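PDB 6JU8: tyrosinase from Aspergillus oryzae, which probably uses a pair of copper ions and molecular oxygen to oxidise L-tyrosine and L-dopa to L-dopaquinone, a step of melanin formation. Local coordinates for residues Arg108-Leu113 and Ile371-His376. The protein carries 1 engineered substitution. Residues are numbered along the deposited sequence; the frame is centred on the assembly and turned at random.
Sequences RVYVTL and IFWLHH. With CU (copper (II) ion), chain D.
Tyr110 lays one face of its phenol ring over the outer rim of the Trp373 indole: Trp373 CZ3 stands 3.6 Å above the centre of the Tyr110 ring, and Trp373 CH2 comes within 3.3 Å of Tyr110 CZ. With the planes inclined at 53°, the pair is neither a parallel stack nor a T-shape. Phe372 completes the aromatic cluster from the side, meeting Tyr110 rim to rim, its CE1 3.6 Å from Tyr110 CE2. Tyr110 (chi1 -165°) and Phe372 both carry CG anti to the backbone N, which sends the two rings into the space between the helices. Outside partners hold the polar ends: Tyr110 OH bonds to Leu67 O, and Trp373 NE1 to Tyr64 OH. Beside the cluster, Val111 CG2, the branch next to its own backbone N, packs 3.6 Å from His376 CB, an aliphatic contact at the base of the imidazole. His376 CD2 in turn lies 3.4 Å above the Phe372 ring, offset toward its rim, so this second-shell phenylalanine backs the histidine. His376 NE2 binds copper at 1.9 Å; His332 and His336 supply the other protein ligands, and a water also coordinates. The segment axes cross at -128°, joining helix 103-129, which carries the copper ligand His107, to helix 371-389, which carries His376: the helix bundle of a type-3 dinuclear copper centre, with three histidines on each copper.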
loop_
_atom_site.group_PDB
_atom_site.type_symbol
_atom_site.label_atom_id
_atom_site.label_comp_id
_atom_site.label_asym_id
_atom_site.label_seq_id
_atom_site.Cartn_x
_atom_site.Cartn_y
_atom_site.Cartn_z
ATOM N N ARG A 108 -5.000 29.402 5.303
ATOM C CA ARG A 108 -6.421 29.526 5.599
ATOM C C ARG A 108 -7.178 29.783 4.307
ATOM O O ARG A 108 -8.226 29.166 4.054
ATOM C CB ARG A 108 -6.649 30.648 6.620
ATOM C CG ARG A 108 -8.147 30.915 6.873
ATOM C CD ARG A 108 -8.376 31.720 8.154
ATOM N NE ARG A 108 -8.117 30.911 9.336
ATOM C CZ ARG A 108 -8.014 31.344 10.577
ATOM N NH1 ARG A 108 -8.167 32.625 10.904
ATOM N NH2 ARG A 108 -7.749 30.467 11.547
ATOM N N VAL A 109 -6.663 30.705 3.477
ATOM C CA VAL A 109 -7.339 31.002 2.207
ATOM C C VAL A 109 -7.243 29.817 1.266
ATOM O O VAL A 109 -8.219 29.471 0.569
ATOM C CB VAL A 109 -6.754 32.275 1.567
ATOM C CG1 VAL A 109 -7.489 32.592 0.256
ATOM C CG2 VAL A 109 -6.839 33.503 2.471
ATOM N N TYR A 110 -6.096 29.142 1.208
ATOM C CA TYR A 110 -5.911 28.002 0.295
ATOM C C TYR A 110 -6.906 26.899 0.597
ATOM O O TYR A 110 -7.520 26.351 -0.338
ATOM C CB TYR A 110 -4.487 27.493 0.451
ATOM C CG TYR A 110 -3.959 26.563 -0.613
ATOM C CD1 TYR A 110 -4.350 26.625 -1.940
ATOM C CD2 TYR A 110 -3.004 25.603 -0.261
ATOM C CE1 TYR A 110 -3.827 25.771 -2.899
ATOM C CE2 TYR A 110 -2.437 24.760 -1.212
ATOM C CZ TYR A 110 -2.872 24.833 -2.530
ATOM O OH TYR A 110 -2.291 23.976 -3.440
ATOM N N VAL A 111 -7.072 26.567 1.882
ATOM C CA VAL A 111 -8.017 25.499 2.254
ATOM C C VAL A 111 -9.447 25.905 1.889
ATOM O O VAL A 111 -10.231 25.074 1.422
ATOM C CB VAL A 111 -7.900 25.192 3.749
ATOM C CG1 VAL A 111 -9.017 24.241 4.222
ATOM C CG2 VAL A 111 -6.543 24.568 4.063
ATOM N N THR A 112 -9.786 27.180 2.062
ATOM C CA THR A 112 -11.121 27.666 1.727
ATOM C C THR A 112 -11.351 27.604 0.221
ATOM O O THR A 112 -12.452 27.268 -0.234
ATOM C CB THR A 112 -11.276 29.114 2.212
ATOM O OG1 THR A 112 -11.209 29.117 3.645
ATOM C CG2 THR A 112 -12.630 29.705 1.837
ATOM N N LEU A 113 -10.346 27.897 -0.594
ATOM C CA LEU A 113 -10.477 27.742 -2.044
ATOM C C LEU A 113 -10.864 26.304 -2.384
ATOM O O LEU A 113 -11.766 26.058 -3.181
ATOM C CB LEU A 113 -9.160 28.129 -2.728
ATOM C CG LEU A 113 -8.950 27.720 -4.175
ATOM C CD1 LEU A 113 -9.989 28.356 -5.102
ATOM C CD2 LEU A 113 -7.545 28.065 -4.664
ATOM N N ILE A 371 -4.415 13.943 1.382
ATOM C CA ILE A 371 -4.374 14.217 2.814
ATOM C C ILE A 371 -3.821 15.607 3.134
ATOM O O ILE A 371 -4.065 16.129 4.231
ATOM C CB ILE A 371 -3.587 13.143 3.589
ATOM C CG1 ILE A 371 -4.009 13.137 5.065
ATOM C CG2 ILE A 371 -2.088 13.295 3.390
ATOM C CD1 ILE A 371 -3.343 12.067 5.903
ATOM N N PHE A 372 -3.061 16.214 2.226
ATOM C CA PHE A 372 -2.531 17.562 2.408
ATOM C C PHE A 372 -3.612 18.490 2.951
ATOM O O PHE A 372 -3.414 19.261 3.898
ATOM C CB PHE A 372 -2.011 18.103 1.068
ATOM C CG PHE A 372 -1.583 19.549 1.129
ATOM C CD1 PHE A 372 -2.511 20.562 0.906
ATOM C CD2 PHE A 372 -0.258 19.877 1.407
ATOM C CE1 PHE A 372 -2.113 21.892 0.981
ATOM C CE2 PHE A 372 0.151 21.186 1.463
ATOM C CZ PHE A 372 -0.792 22.184 1.237
ATOM N N TRP A 373 -4.777 18.469 2.317
ATOM C CA TRP A 373 -5.824 19.437 2.605
ATOM C C TRP A 373 -6.469 19.172 3.954
ATOM O O TRP A 373 -6.917 20.092 4.624
ATOM C CB TRP A 373 -6.862 19.335 1.480
ATOM C CG TRP A 373 -6.246 19.407 0.108
ATOM C CD1 TRP A 373 -5.872 18.353 -0.686
ATOM C CD2 TRP A 373 -5.950 20.597 -0.646
ATOM N NE1 TRP A 373 -5.345 18.813 -1.875
ATOM C CE2 TRP A 373 -5.396 20.191 -1.873
ATOM C CE3 TRP A 373 -6.106 21.978 -0.399
ATOM C CZ2 TRP A 373 -5.001 21.104 -2.848
ATOM C CZ3 TRP A 373 -5.706 22.886 -1.371
ATOM C CH2 TRP A 373 -5.151 22.447 -2.597
ATOM N N LEU A 374 -6.524 17.895 4.329
ATOM C CA LEU A 374 -7.082 17.499 5.634
ATOM C C LEU A 374 -6.150 17.870 6.769
ATOM O O LEU A 374 -6.596 18.350 7.818
ATOM C CB LEU A 374 -7.352 15.994 5.610
ATOM C CG LEU A 374 -8.206 15.462 4.463
ATOM C CD1 LEU A 374 -8.358 13.951 4.594
ATOM C CD2 LEU A 374 -9.568 16.141 4.371
ATOM N N HIS A 375 -4.856 17.703 6.522
ATOM C CA HIS A 375 -3.835 18.219 7.444
ATOM C C HIS A 375 -3.971 19.726 7.598
ATOM O O HIS A 375 -4.031 20.268 8.717
ATOM C CB HIS A 375 -2.455 17.840 6.894
ATOM C CG HIS A 375 -1.305 18.320 7.710
ATOM N ND1 HIS A 375 -1.272 18.246 9.084
ATOM C CD2 HIS A 375 -0.105 18.832 7.295
ATOM C CE1 HIS A 375 -0.097 18.726 9.483
ATOM N NE2 HIS A 375 0.635 19.093 8.432
ATOM N N HIS A 376 -4.004 20.450 6.457
ATOM C CA HIS A 376 -4.101 21.900 6.581
ATOM C C HIS A 376 -5.436 22.348 7.139
ATOM O O HIS A 376 -5.497 23.404 7.773
ATOM C CB HIS A 376 -3.796 22.566 5.222
ATOM C CG HIS A 376 -2.302 22.814 5.177
ATOM N ND1 HIS A 376 -1.743 23.848 5.897
ATOM C CD2 HIS A 376 -1.274 22.103 4.669
ATOM C CE1 HIS A 376 -0.429 23.797 5.770
ATOM N NE2 HIS A 376 -0.101 22.730 5.017
HETATM CU CU CU D . 1.559 21.910 4.858
HETATM O O HOH W 1 2.320 23.398 3.319
#